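PDB 4OVJ: extracellular solute-binding protein family 1 from Alicyclobacillus acidocaldarius subsp. acidocaldarius, which probably captures a solute outside the cell and delivers it to a membrane transporter, as extracellular solute-binding proteins of family 1 do. Local coordinates for residues Q186-W191 with V215-Y220; H195-Y200 with G208-T213; V158-W163 with N219-L224; E179-S184 with G228-G233. One frame throughout, in Å; residues are numbered along the deposited sequence. Where two conformers were deposited one is given.

Three contacts use helix 211-226: contact 2 reaches its N-terminal end, contact 1 its middle, and contact 3 the turns that follow, sharing N219 and Y220 with contact 1. Contact 4 joins the loops before helix 185-194 and after helix 211-226. The centres of contacts 1 and 2 lie about 9 Å apart, whereas those of contacts 2 and 4 are about 22 Å apart. Rings of F188, W191 and W160 join contact 1 to contacts 2 and 3, while T187 OG1 to D182 O and W163 NE1 to E179 OE1 tie in contact 4. A sulfate, probably from the crystallisation liquor, sits by S184 of contact 4 and about 4 Å from the T187 side chain.

Contact 1 (Q186-W191 with V215-Y220)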
loop_
_atom_site.group_PDB
_atom_site.type_symbol
_atom_site.label_atom_id
_atom_site.label_comp_id
_atom_site.label_asym_id
_atom_site.label_seq_id
_atom_site.Cartn_x
_atom_site.Cartn_y
_atom_site.Cartn_z
ATOM N N GLN A 186 3.255 10.032 -4.434
ATOM C CA GLN A 186 3.643 8.648 -4.221
ATOM C C GLN A 186 4.099 7.943 -5.508
ATOM O O GLN A 186 4.989 7.089 -5.450
ATOM C CB GLN A 186 2.558 7.875 -3.461
ATOM C CG GLN A 186 2.304 8.395 -2.037
ATOM C CD GLN A 186 3.532 8.364 -1.134
ATOM O OE1 GLN A 186 4.429 7.541 -1.307
ATOM N NE2 GLN A 186 3.577 9.268 -0.161
ATOM N N THR A 187 3.567 8.284 -6.684
ATOM C CA THR A 187 4.174 7.690 -7.890
ATOM C C THR A 187 5.558 8.282 -8.147
ATOM O O THR A 187 6.437 7.598 -8.666
ATOM C CB THR A 187 3.335 7.776 -9.174
ATOM O OG1 THR A 187 3.174 9.135 -9.587
ATOM C CG2 THR A 187 1.995 7.097 -9.001
ATOM N N PHE A 188 5.757 9.551 -7.795
ATOM C CA PHE A 188 7.099 10.088 -7.823
ATOM C C PHE A 188 8.025 9.322 -6.850
ATOM O O PHE A 188 9.189 9.070 -7.157
ATOM C CB PHE A 188 7.156 11.591 -7.542
ATOM C CG PHE A 188 8.557 12.101 -7.530
ATOM C CD1 PHE A 188 9.347 11.989 -8.661
ATOM C CD2 PHE A 188 9.121 12.604 -6.371
ATOM C CE1 PHE A 188 10.672 12.367 -8.645
ATOM C CE2 PHE A 188 10.445 13.004 -6.356
ATOM C CZ PHE A 188 11.223 12.886 -7.491
ATOM N N GLY A 189 7.503 8.940 -5.685
ATOM C CA GLY A 189 8.262 8.134 -4.742
ATOM C C GLY A 189 8.824 6.863 -5.363
ATOM O O GLY A 189 9.964 6.499 -5.125
ATOM N N TYR A 190 8.005 6.215 -6.177
ATOM C CA TYR A 190 8.393 5.030 -6.937
ATOM C C TYR A 190 9.547 5.335 -7.900
ATOM O O TYR A 190 10.566 4.655 -7.889
ATOM C CB TYR A 190 7.162 4.487 -7.668
ATOM C CG TYR A 190 7.408 3.310 -8.570
ATOM C CD1 TYR A 190 7.521 2.023 -8.063
ATOM C CD2 TYR A 190 7.512 3.487 -9.943
ATOM C CE1 TYR A 190 7.747 0.950 -8.913
ATOM C CE2 TYR A 190 7.740 2.424 -10.791
ATOM C CZ TYR A 190 7.846 1.159 -10.271
ATOM O OH TYR A 190 8.077 0.107 -11.110
ATOM N N TRP A 191 9.409 6.397 -8.681
ATOM C CA TRP A 191 10.467 6.888 -9.567
ATOM C C TRP A 191 11.751 7.227 -8.824
ATOM O O TRP A 191 12.837 6.838 -9.246
ATOM C CB TRP A 191 9.944 8.122 -10.321
ATOM C CG TRP A 191 10.877 8.732 -11.329
ATOM C CD1 TRP A 191 11.880 9.610 -11.081
ATOM C CD2 TRP A 191 10.845 8.547 -12.748
ATOM N NE1 TRP A 191 12.489 9.978 -12.256
ATOM C CE2 TRP A 191 11.867 9.345 -13.296
ATOM C CE3 TRP A 191 10.027 7.807 -13.612
ATOM C CZ2 TRP A 191 12.111 9.412 -14.671
ATOM C CZ3 TRP A 191 10.279 7.866 -14.989
ATOM C CH2 TRP A 191 11.311 8.657 -15.494
ATOM N N VAL A 215 12.912 16.398 -12.215
ATOM C CA VAL A 215 12.735 16.947 -13.559
ATOM C C VAL A 215 12.595 15.838 -14.610
ATOM O O VAL A 215 11.788 15.962 -15.531
ATOM C CB VAL A 215 13.867 17.930 -13.932
ATOM C CG1 VAL A 215 13.767 18.342 -15.395
ATOM C CG2 VAL A 215 13.772 19.162 -13.052
ATOM N N SER A 216 13.344 14.749 -14.467
ATOM C CA SER A 216 13.235 13.659 -15.448
ATOM C C SER A 216 11.844 13.007 -15.383
ATOM O O SER A 216 11.259 12.650 -16.412
ATOM C CB SER A 216 14.369 12.639 -15.299
ATOM O OG SER A 216 14.283 11.932 -14.078
ATOM N N TYR A 217 11.300 12.891 -14.176
ATOM C CA TYR A 217 9.935 12.377 -13.994
ATOM C C TYR A 217 8.926 13.314 -14.634
ATOM O O TYR A 217 8.058 12.900 -15.414
ATOM C CB TYR A 217 9.673 12.248 -12.505
ATOM C CG TYR A 217 8.269 11.965 -12.042
ATOM C CD1 TYR A 217 7.801 10.673 -11.920
ATOM C CD2 TYR A 217 7.448 12.990 -11.624
ATOM C CE1 TYR A 217 6.535 10.403 -11.432
ATOM C CE2 TYR A 217 6.185 12.740 -11.134
ATOM C CZ TYR A 217 5.736 11.438 -11.036
ATOM O OH TYR A 217 4.498 11.192 -10.518
ATOM N N LEU A 218 9.041 14.591 -14.323
ATOM C CA LEU A 218 8.109 15.565 -14.885
ATOM C C LEU A 218 8.178 15.602 -16.417
ATOM O O LEU A 218 7.149 15.702 -17.085
ATOM C CB LEU A 218 8.368 16.947 -14.305
ATOM C CG LEU A 218 8.109 17.117 -12.808
ATOM C CD1 LEU A 218 8.616 18.486 -12.401
ATOM C CD2 LEU A 218 6.648 16.940 -12.434
ATOM N N ASN A 219 9.390 15.518 -16.964
ATOM C CA ASN A 219 9.581 15.520 -18.418
ATOM C C ASN A 219 9.003 14.311 -19.086
ATOM O O ASN A 219 8.490 14.412 -20.206
ATOM C CB ASN A 219 11.055 15.628 -18.777
ATOM C CG ASN A 219 11.546 17.060 -18.764
ATOM O OD1 ASN A 219 10.770 17.986 -18.983
ATOM N ND2 ASN A 219 12.840 17.247 -18.522
ATOM N N TYR A 220 9.084 13.165 -18.413
ATOM C CA TYR A 220 8.519 11.936 -18.946
ATOM C C TYR A 220 7.039 12.122 -19.220
ATOM O O TYR A 220 6.571 11.872 -20.326
ATOM C CB TYR A 220 8.726 10.778 -17.974
ATOM C CG TYR A 220 8.117 9.478 -18.438
ATOM C CD1 TYR A 220 8.776 8.683 -19.359
ATOM C CD2 TYR A 220 6.874 9.052 -17.964
ATOM C CE1 TYR A 220 8.225 7.502 -19.800
ATOM C CE2 TYR A 220 6.323 7.856 -18.392
ATOM C CZ TYR A 220 7.008 7.083 -19.312
ATOM O OH TYR A 220 6.478 5.894 -19.749
#
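Y217 of helix 211-226 reaches into helix 185-194 and meets T187, F188 and W191. Its hydroxyl donates to T187 OG1, with OH and OG1 2.6 Å apart. Over one face of the phenol comes the edge of F188, the F188 and Y217 ring planes standing at 65°, and F188 CB adds a CH-pi contact over that ring. W191 is met differently: Y217 CB rests almost on the normal of the five-membered ring, 3.6 Å from its centroid, while the phenol turns its edge to it. With CG anti to the backbone N (chi1 170°), the Y217 ring reaches across. W191 CH2 also packs on Y220 CB at 4.2 Å, completing an aromatic cluster. Farther out, T187 OG1 is bonded to D182 O and Y217 OH to S184 N, which ties the pair to the loop before helix 185-194, and F209 meets F188 edge-to-face. A leucine in place of Y217 would probably leave T187 OG1 without this donor, S184 N without its acceptor and F188 without an aromatic face. The axes of segments 186-191 and 215-220 come within 10.5 Å, at 116°; the chemistry is an aromatic core with one buried hydroxyl pair fixing the phenol's far end.

Contact 2 (H195-Y200 with G208-T213)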
loop_
_atom_site.group_PDB
_atom_site.type_symbol
_atom_site.label_atom_id
_atom_site.label_comp_id
_atom_site.label_asym_id
_atom_site.label_seq_id
_atom_site.Cartn_x
_atom_site.Cartn_y
_atom_site.Cartn_z
ATOM N N HIS A 195 15.768 5.541 -8.894
ATOM C CA HIS A 195 16.978 6.320 -9.096
ATOM C C HIS A 195 17.879 6.342 -7.873
ATOM O O HIS A 195 18.767 7.186 -7.777
ATOM C CB HIS A 195 16.601 7.730 -9.547
ATOM C CG HIS A 195 16.032 7.748 -10.925
ATOM N ND1 HIS A 195 14.743 7.355 -11.207
ATOM C CD2 HIS A 195 16.611 8.027 -12.115
ATOM C CE1 HIS A 195 14.538 7.426 -12.510
ATOM N NE2 HIS A 195 15.657 7.832 -13.081
ATOM N N GLY A 196 17.678 5.388 -6.966
ATOM C CA GLY A 196 18.525 5.245 -5.786
ATOM C C GLY A 196 18.291 6.322 -4.753
ATOM O O GLY A 196 19.129 6.549 -3.881
ATOM N N GLN A 197 17.130 6.956 -4.834
ATOM C CA GLN A 197 16.773 8.083 -3.973
ATOM C C GLN A 197 15.431 7.792 -3.286
ATOM O O GLN A 197 14.890 6.675 -3.391
ATOM C CB GLN A 197 16.772 9.361 -4.814
ATOM C CG GLN A 197 18.177 9.703 -5.294
ATOM C CD GLN A 197 18.250 10.823 -6.301
ATOM O OE1 GLN A 197 17.269 11.507 -6.576
ATOM N NE2 GLN A 197 19.434 11.016 -6.864
ATOM N N HIS A 198 14.917 8.768 -2.544
ATOM C CA HIS A 198 13.706 8.585 -1.750
ATOM C C HIS A 198 12.993 9.905 -1.635
ATOM O O HIS A 198 13.618 10.940 -1.769
ATOM C CB HIS A 198 14.060 8.089 -0.340
ATOM C CG HIS A 198 14.867 6.833 -0.341
ATOM N ND1 HIS A 198 16.246 6.833 -0.341
ATOM C CD2 HIS A 198 14.492 5.536 -0.400
ATOM C CE1 HIS A 198 16.685 5.587 -0.384
ATOM N NE2 HIS A 198 15.640 4.782 -0.426
ATOM N N LEU A 199 11.697 9.890 -1.336
ATOM C CA LEU A 199 11.007 11.151 -1.072
ATOM C C LEU A 199 11.723 11.925 0.036
ATOM O O LEU A 199 11.933 13.128 -0.087
ATOM C CB LEU A 199 9.546 10.925 -0.696
ATOM C CG LEU A 199 8.691 10.306 -1.815
ATOM C CD1 LEU A 199 7.259 10.103 -1.346
ATOM C CD2 LEU A 199 8.734 11.147 -3.075
ATOM N N TYR A 200 12.080 11.228 1.110
ATOM C CA TYR A 200 12.754 11.851 2.256
ATOM C C TYR A 200 14.044 11.142 2.577
ATOM O O TYR A 200 14.223 9.974 2.255
ATOM C CB TYR A 200 11.867 11.808 3.496
ATOM C CG TYR A 200 10.516 12.424 3.302
ATOM C CD1 TYR A 200 10.356 13.791 3.351
ATOM C CD2 TYR A 200 9.392 11.637 3.045
ATOM C CE1 TYR A 200 9.122 14.376 3.168
ATOM C CE2 TYR A 200 8.150 12.215 2.857
ATOM C CZ TYR A 200 8.023 13.589 2.922
ATOM O OH TYR A 200 6.803 14.191 2.742
ATOM N N GLY A 208 14.841 13.481 -0.019
ATOM C CA GLY A 208 15.833 12.453 -0.281
ATOM C C GLY A 208 16.166 12.250 -1.743
ATOM O O GLY A 208 16.722 11.216 -2.107
ATOM N N PHE A 209 15.819 13.216 -2.586
ATOM C CA PHE A 209 16.077 13.118 -4.019
ATOM C C PHE A 209 16.614 14.439 -4.544
ATOM O O PHE A 209 16.523 15.471 -3.879
ATOM C CB PHE A 209 14.795 12.758 -4.768
ATOM C CG PHE A 209 13.703 13.766 -4.586
ATOM C CD1 PHE A 209 13.585 14.856 -5.447
ATOM C CD2 PHE A 209 12.813 13.654 -3.523
ATOM C CE1 PHE A 209 12.591 15.794 -5.262
ATOM C CE2 PHE A 209 11.810 14.585 -3.344
ATOM C CZ PHE A 209 11.705 15.662 -4.212
ATOM N N THR A 210 17.147 14.396 -5.760
ATOM C CA THR A 210 17.735 15.568 -6.398
ATOM C C THR A 210 16.774 16.192 -7.404
ATOM O O THR A 210 15.816 15.568 -7.860
ATOM C CB THR A 210 19.002 15.189 -7.164
ATOM O OG1 THR A 210 18.664 14.267 -8.202
ATOM C CG2 THR A 210 20.037 14.567 -6.237
ATOM N N GLU A 211 17.063 17.431 -7.782
ATOM C CA GLU A 211 16.256 18.121 -8.777
ATOM C C GLU A 211 16.185 17.357 -10.093
ATOM O O GLU A 211 15.116 17.266 -10.697
ATOM C CB GLU A 211 16.797 19.525 -9.006
ATOM C CG GLU A 211 15.898 20.401 -9.842
ATOM C CD GLU A 211 16.461 21.793 -9.971
ATOM O OE1 GLU A 211 16.639 22.455 -8.924
ATOM O OE2 GLU A 211 16.738 22.218 -11.105
ATOM N N SER A 212 17.318 16.819 -10.515
ATOM C CA SER A 212 17.417 16.058 -11.747
ATOM C C SER A 212 16.412 14.908 -11.797
ATOM O O SER A 212 15.749 14.676 -12.805
ATOM C CB SER A 212 18.828 15.499 -11.858
ATOM O OG SER A 212 19.043 14.995 -13.142
ATOM N N THR A 213 16.310 14.187 -10.692
ATOM C CA THR A 213 15.391 13.051 -10.589
ATOM C C THR A 213 13.933 13.484 -10.758
ATOM O O THR A 213 13.151 12.832 -11.456
ATOM C CB THR A 213 15.575 12.389 -9.234
ATOM O OG1 THR A 213 16.935 11.953 -9.131
ATOM C CG2 THR A 213 14.610 11.216 -9.053
HETATM O O HOH W 1 20.626 12.922 -9.129
HETATM O O HOH W 2 18.044 9.496 -0.612
#
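Q197 OE1 gathers the start of helix 211-226, accepting from two donors that stand well out of its carbonyl plane, on opposite faces. T210 N lies 3.0 Å from Q197 OE1 with an N-H...O angle of 159°, and T213 OG1 donates to the same oxygen at 2.6 Å. The extended chain beyond CG (chi2 171°) carries the amide alongside T213. An alanine at Q197 would probably leave T210 N and T213 OG1 without their shared acceptor and loosen the hold on the first helical turn. Packing is close where the backbones meet: H198 N donates to G208 O at 3.1 Å, and G208 N to L199 O at 2.9 Å. F209 turns its ring edge to H198 O, packs on F405 and meets F188 edge-to-face. Toward solvent the contact is looser and water-mediated. One water accepts from Q197 NE2 and bonds T210 OG1; another donates to G208 O, 2.6 Å away, and bonds H198 ND1. At the other end, H195 CB lies 4.0 Å from T213 CG2, a light touch. The arrangement joins two helix ends: G196 is the C-prime residue of a Schellman motif closing helix 185-194, and T210 takes the N-cap position of helix 211-226.

Contact 3 (V158-W163 with N219-L224); sequences VSWQQW and NYWANL
A capping box begins helix 160-174, and the first turn behind it is where Y220 docks. S159 OG accepts from Q162 N at 3.0 Å, while S159 N returns a nearly straight bond to Q162 OE1, its N-H...O angle 176°. Across the contact, Y220 OH donates to W160 O, these oxygens being 2.8 Å apart and the donor tilted 30° from the carbonyl plane. The indole of W160 presents the edge of its six-membered ring to the face of Y220 in an offset edge-to-face pair, with W160 CE3 3.6 Å from Y220 CZ. W163 adds its own ring edge, CD1 lying 3.6 Å from Y220 OH. W160 CG is anti to the carbonyl carbon (chi1 -73°), which sets the indole beside the phenol. On the outer side a water accepts from both Q161 NE2 and N223 ND2. Around this core, W160 NE1 is bonded to Q194 OE1 of helix 185-194 and W163 NE1 to E179 OE1, while L224 of helix 211-226 packs on A164 and L167 of helix 160-174.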
loop_
_atom_site.group_PDB
_atom_site.type_symbol
_atom_site.label_atom_id
_atom_site.label_comp_id
_atom_site.label_asym_id
_atom_site.label_seq_id
_atom_site.Cartn_x
_atom_site.Cartn_y
_atom_site.Cartn_z
ATOM N N VAL A 158 7.586 -3.771 -18.414
ATOM C CA VAL A 158 8.408 -3.073 -19.381
ATOM C C VAL A 158 9.116 -1.893 -18.736
ATOM O O VAL A 158 8.787 -1.511 -17.618
ATOM C CB VAL A 158 7.574 -2.568 -20.580
ATOM C CG1 VAL A 158 7.053 -3.729 -21.410
ATOM C CG2 VAL A 158 6.434 -1.688 -20.114
ATOM N N SER A 159 10.079 -1.327 -19.452
ATOM C CA SER A 159 10.736 -0.102 -19.012
ATOM C C SER A 159 9.842 1.103 -19.277
ATOM O O SER A 159 8.909 1.038 -20.078
ATOM C CB SER A 159 12.037 0.110 -19.757
ATOM O OG SER A 159 11.751 0.404 -21.107
ATOM N N TRP A 160 10.154 2.214 -18.627
ATOM C CA TRP A 160 9.405 3.456 -18.866
ATOM C C TRP A 160 9.415 3.857 -20.352
ATOM O O TRP A 160 8.389 4.264 -20.899
ATOM C CB TRP A 160 9.984 4.601 -18.030
ATOM C CG TRP A 160 9.688 4.538 -16.570
ATOM C CD1 TRP A 160 10.583 4.377 -15.573
ATOM C CD2 TRP A 160 8.414 4.702 -15.939
ATOM N NE1 TRP A 160 9.960 4.391 -14.363
ATOM C CE2 TRP A 160 8.621 4.607 -14.558
ATOM C CE3 TRP A 160 7.112 4.916 -16.414
ATOM C CZ2 TRP A 160 7.585 4.714 -13.638
ATOM C CZ3 TRP A 160 6.085 5.033 -15.505
ATOM C CH2 TRP A 160 6.326 4.940 -14.125
ATOM N N GLN A 161 10.566 3.752 -21.010
ATOM C CA GLN A 161 10.636 4.122 -22.429
ATOM C C GLN A 161 9.876 3.132 -23.314
ATOM O O GLN A 161 9.206 3.526 -24.268
ATOM C CB GLN A 161 12.086 4.290 -22.876
ATOM C CG GLN A 161 12.739 5.557 -22.311
ATOM C CD GLN A 161 12.148 6.817 -22.935
ATOM O OE1 GLN A 161 11.951 6.869 -24.149
ATOM N NE2 GLN A 161 11.829 7.819 -22.109
ATOM N N GLN A 162 9.943 1.843 -22.991
ATOM C CA GLN A 162 9.147 0.873 -23.722
ATOM C C GLN A 162 7.647 1.135 -23.532
ATOM O O GLN A 162 6.869 1.047 -24.469
ATOM C CB GLN A 162 9.487 -0.546 -23.288
ATOM C CG GLN A 162 10.885 -1.005 -23.699
ATOM C CD GLN A 162 11.340 -2.288 -23.004
ATOM O OE1 GLN A 162 10.819 -2.687 -21.958
ATOM N NE2 GLN A 162 12.344 -2.925 -23.578
ATOM N N TRP A 163 7.267 1.461 -22.305
ATOM C CA TRP A 163 5.905 1.797 -21.981
ATOM C C TRP A 163 5.413 3.020 -22.764
ATOM O O TRP A 163 4.328 2.994 -23.324
ATOM C CB TRP A 163 5.785 2.012 -20.470
ATOM C CG TRP A 163 4.398 2.241 -19.982
ATOM C CD1 TRP A 163 3.964 3.312 -19.261
ATOM C CD2 TRP A 163 3.263 1.376 -20.142
ATOM N NE1 TRP A 163 2.631 3.165 -18.951
ATOM C CE2 TRP A 163 2.180 1.983 -19.472
ATOM C CE3 TRP A 163 3.063 0.139 -20.762
ATOM C CZ2 TRP A 163 0.920 1.408 -19.426
ATOM C CZ3 TRP A 163 1.805 -0.436 -20.706
ATOM C CH2 TRP A 163 0.747 0.209 -20.055
ATOM N N ASN A 219 9.390 15.518 -16.964
ATOM C CA ASN A 219 9.581 15.520 -18.418
ATOM C C ASN A 219 9.003 14.311 -19.086
ATOM O O ASN A 219 8.490 14.412 -20.206
ATOM C CB ASN A 219 11.055 15.628 -18.777
ATOM C CG ASN A 219 11.546 17.060 -18.764
ATOM O OD1 ASN A 219 10.770 17.986 -18.983
ATOM N ND2 ASN A 219 12.840 17.247 -18.522
ATOM N N TYR A 220 9.084 13.165 -18.413
ATOM C CA TYR A 220 8.519 11.936 -18.946
ATOM C C TYR A 220 7.039 12.122 -19.220
ATOM O O TYR A 220 6.571 11.872 -20.326
ATOM C CB TYR A 220 8.726 10.778 -17.974
ATOM C CG TYR A 220 8.117 9.478 -18.438
ATOM C CD1 TYR A 220 8.776 8.683 -19.359
ATOM C CD2 TYR A 220 6.874 9.052 -17.964
ATOM C CE1 TYR A 220 8.225 7.502 -19.800
ATOM C CE2 TYR A 220 6.323 7.856 -18.392
ATOM C CZ TYR A 220 7.008 7.083 -19.312
ATOM O OH TYR A 220 6.478 5.894 -19.749
ATOM N N TRP A 221 6.312 12.605 -18.220
ATOM C CA TRP A 221 4.867 12.807 -18.384
ATOM C C TRP A 221 4.554 13.976 -19.312
ATOM O O TRP A 221 3.601 13.906 -20.084
ATOM C CB TRP A 221 4.180 12.983 -17.033
ATOM C CG TRP A 221 4.295 11.744 -16.195
ATOM C CD1 TRP A 221 5.203 11.507 -15.206
ATOM C CD2 TRP A 221 3.515 10.552 -16.317
ATOM N NE1 TRP A 221 5.030 10.242 -14.698
ATOM C CE2 TRP A 221 3.989 9.641 -15.357
ATOM C CE3 TRP A 221 2.443 10.172 -17.140
ATOM C CZ2 TRP A 221 3.439 8.373 -15.194
ATOM C CZ3 TRP A 221 1.899 8.909 -16.981
ATOM C CH2 TRP A 221 2.392 8.032 -16.012
ATOM N N ALA A 222 5.369 15.034 -19.257
ATOM C CA ALA A 222 5.166 16.173 -20.154
ATOM C C ALA A 222 5.258 15.748 -21.621
ATOM O O ALA A 222 4.471 16.206 -22.446
ATOM C CB ALA A 222 6.145 17.286 -19.855
ATOM N N ASN A 223 6.190 14.844 -21.933
ATOM C CA ASN A 223 6.312 14.353 -23.305
ATOM C C ASN A 223 5.065 13.570 -23.725
ATOM O O ASN A 223 4.574 13.733 -24.845
ATOM C CB ASN A 223 7.588 13.557 -23.492
ATOM C CG ASN A 223 8.830 14.440 -23.546
ATOM O OD1 ASN A 223 8.766 15.635 -23.846
ATOM N ND2 ASN A 223 9.965 13.853 -23.260
ATOM N N LEU A 224 4.519 12.771 -22.819
ATOM C CA LEU A 224 3.290 12.034 -23.121
ATOM C C LEU A 224 2.105 12.988 -23.323
ATOM O O LEU A 224 1.273 12.765 -24.195
ATOM C CB LEU A 224 2.978 11.022 -22.022
ATOM C CG LEU A 224 3.972 9.877 -21.843
ATOM C CD1 LEU A 224 3.634 9.078 -20.605
ATOM C CD2 LEU A 224 3.975 9.000 -23.082
HETATM O O HOH W 3 10.349 10.683 -22.772
#

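Contact 4 (E179-S184 with G228-G233). With SO4 (sulfate ion), chain B.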
loop_
_atom_site.group_PDB
_atom_site.type_symbol
_atom_site.label_atom_id
_atom_site.label_comp_id
_atom_site.label_asym_id
_atom_site.label_seq_id
_atom_site.Cartn_x
_atom_site.Cartn_y
_atom_site.Cartn_z
ATOM N N GLU A 179 -3.298 6.213 -21.224
ATOM C CA GLU A 179 -3.228 6.151 -19.764
ATOM C C GLU A 179 -3.587 7.501 -19.188
ATOM O O GLU A 179 -3.471 8.510 -19.860
ATOM C CB GLU A 179 -1.806 5.771 -19.310
ATOM C CG GLU A 179 -1.654 5.497 -17.808
ATOM C CD GLU A 179 -0.210 5.262 -17.378
ATOM O OE1 GLU A 179 0.596 4.860 -18.219
ATOM O OE2 GLU A 179 0.124 5.456 -16.185
ATOM N N ASN A 180 -4.007 7.506 -17.931
ATOM C CA ASN A 180 -4.136 8.736 -17.162
ATOM C C ASN A 180 -2.761 9.361 -16.963
ATOM O O ASN A 180 -1.733 8.687 -17.068
ATOM C CB ASN A 180 -4.735 8.440 -15.797
ATOM C CG ASN A 180 -6.200 8.052 -15.841
ATOM O OD1 ASN A 180 -6.809 7.811 -16.898
ATOM N ND2 ASN A 180 -6.777 7.959 -14.661
ATOM N N ASP A 181 -2.736 10.650 -16.648
ATOM C CA ASP A 181 -1.495 11.312 -16.281
ATOM C C ASP A 181 -1.313 11.025 -14.795
ATOM O O ASP A 181 -1.877 11.713 -13.946
ATOM C CB ASP A 181 -1.585 12.807 -16.584
ATOM C CG ASP A 181 -0.289 13.546 -16.316
ATOM O OD1 ASP A 181 0.577 12.980 -15.594
ATOM O OD2 ASP A 181 -0.146 14.697 -16.821
ATOM N N ASP A 182 -0.531 9.985 -14.495
ATOM C CA ASP A 182 -0.483 9.402 -13.157
ATOM C C ASP A 182 0.666 9.968 -12.333
ATOM O O ASP A 182 1.495 9.240 -11.774
ATOM C CB ASP A 182 -0.432 7.879 -13.266
ATOM C CG ASP A 182 -1.746 7.306 -13.717
ATOM O OD1 ASP A 182 -2.774 7.699 -13.137
ATOM O OD2 ASP A 182 -1.777 6.464 -14.648
ATOM N N GLU A 183 0.694 11.289 -12.268
ATOM C CA GLU A 183 1.654 12.001 -11.449
ATOM C C GLU A 183 1.061 12.338 -10.088
ATOM O O GLU A 183 0.019 12.981 -9.979
ATOM C CB GLU A 183 2.117 13.274 -12.126
ATOM C CG GLU A 183 2.995 13.023 -13.344
ATOM C CD GLU A 183 3.233 14.296 -14.132
ATOM O OE1 GLU A 183 2.396 14.619 -15.007
ATOM O OE2 GLU A 183 4.255 14.973 -13.874
ATOM N N SER A 184 1.775 11.922 -9.066
ATOM C CA SER A 184 1.415 12.173 -7.685
ATOM C C SER A 184 2.682 12.022 -6.880
ATOM O O SER A 184 3.677 11.449 -7.351
ATOM C CB SER A 184 0.376 11.163 -7.193
ATOM O OG SER A 184 0.931 9.853 -7.076
ATOM N N GLY A 228 -0.349 13.844 -26.787
ATOM C CA GLY A 228 -1.779 13.565 -26.659
ATOM C C GLY A 228 -2.100 12.164 -26.161
ATOM O O GLY A 228 -3.227 11.700 -26.264
ATOM N N VAL A 229 -1.112 11.510 -25.571
ATOM C CA VAL A 229 -1.224 10.122 -25.169
ATOM C C VAL A 229 -1.824 9.969 -23.756
ATOM O O VAL A 229 -2.431 8.937 -23.427
ATOM C CB VAL A 229 0.169 9.477 -25.272
ATOM C CG1 VAL A 229 0.156 8.091 -24.726
ATOM C CG2 VAL A 229 0.615 9.484 -26.731
ATOM N N VAL A 230 -1.623 10.981 -22.917
ATOM C CA VAL A 230 -2.302 11.079 -21.613
ATOM C C VAL A 230 -3.090 12.392 -21.616
ATOM O O VAL A 230 -2.847 13.256 -22.459
ATOM C CB VAL A 230 -1.304 11.019 -20.427
ATOM C CG1 VAL A 230 -0.433 9.759 -20.518
ATOM C CG2 VAL A 230 -0.446 12.267 -20.377
ATOM N N PRO A 231 -4.048 12.540 -20.697
ATOM C CA PRO A 231 -4.930 13.708 -20.779
ATOM C C PRO A 231 -4.204 15.003 -20.477
ATOM O O PRO A 231 -3.187 14.992 -19.811
ATOM C CB PRO A 231 -5.998 13.431 -19.713
ATOM C CG PRO A 231 -5.868 11.982 -19.383
ATOM C CD PRO A 231 -4.421 11.661 -19.584
ATOM N N PRO A 232 -4.732 16.134 -20.976
ATOM C CA PRO A 232 -4.171 17.448 -20.623
ATOM C C PRO A 232 -4.460 17.810 -19.163
ATOM O O PRO A 232 -5.324 17.195 -18.524
ATOM C CB PRO A 232 -4.896 18.391 -21.568
ATOM C CG PRO A 232 -6.187 17.717 -21.866
ATOM C CD PRO A 232 -5.903 16.241 -21.867
ATOM N N GLY A 233 -3.740 18.792 -18.636
ATOM C CA GLY A 233 -3.883 19.175 -17.244
ATOM C C GLY A 233 -5.289 19.588 -16.859
ATOM O O GLY A 233 -5.722 19.362 -15.739
HETATM S S SO4 B . -1.502 7.901 -5.231
HETATM O O1 SO4 B . -1.534 9.376 -5.171
HETATM O O2 SO4 B . -1.040 7.323 -3.943
HETATM O O3 SO4 B . -2.868 7.398 -5.480
HETATM O O4 SO4 B . -0.616 7.498 -6.343
HETATM O O HOH W 4 -2.540 16.009 -17.340
#
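E179 N and E179 O are buried against V229, V230 and P231 without a hydrogen-bonding partner in the model. E179 O meets V230 CA in a CA-H...O contact of 3.3 Å, with 140° at the hydrogen. P231 CD comes equally near that oxygen and lies 3.5 Å from D181 N, packing against peptide atoms of the facing loop. V230 CG1 is anti to its carbonyl carbon (chi1 -55°) and rests by E179 O, leaving CG2 to touch D181 CB, 4.0 Å away. A water links the two loops, donating to D181 OD2 (2.8 Å) and P231 O (2.7 Å). Acid groups crowd here: E179 OE2 and D182 OD2 are 2.6 Å apart, D181 OD1 and E183 OE1 2.5 Å, so one acid of each pair probably holds a proton. R225 forms salt bridges to D181 and E183, and W163 NE1 bonds E179 OE1. S184 OG caps helix 185-194 at T187 N and bonds O1 or O4 of the sulfate, also held by Y139 OH and W260 NE1. The chemistry implies loops held by van der Waals contact of V230 and P231 with the 179-181 backbone and by a bridging water, beside carboxylates whose charge such protons and R225 probably lower.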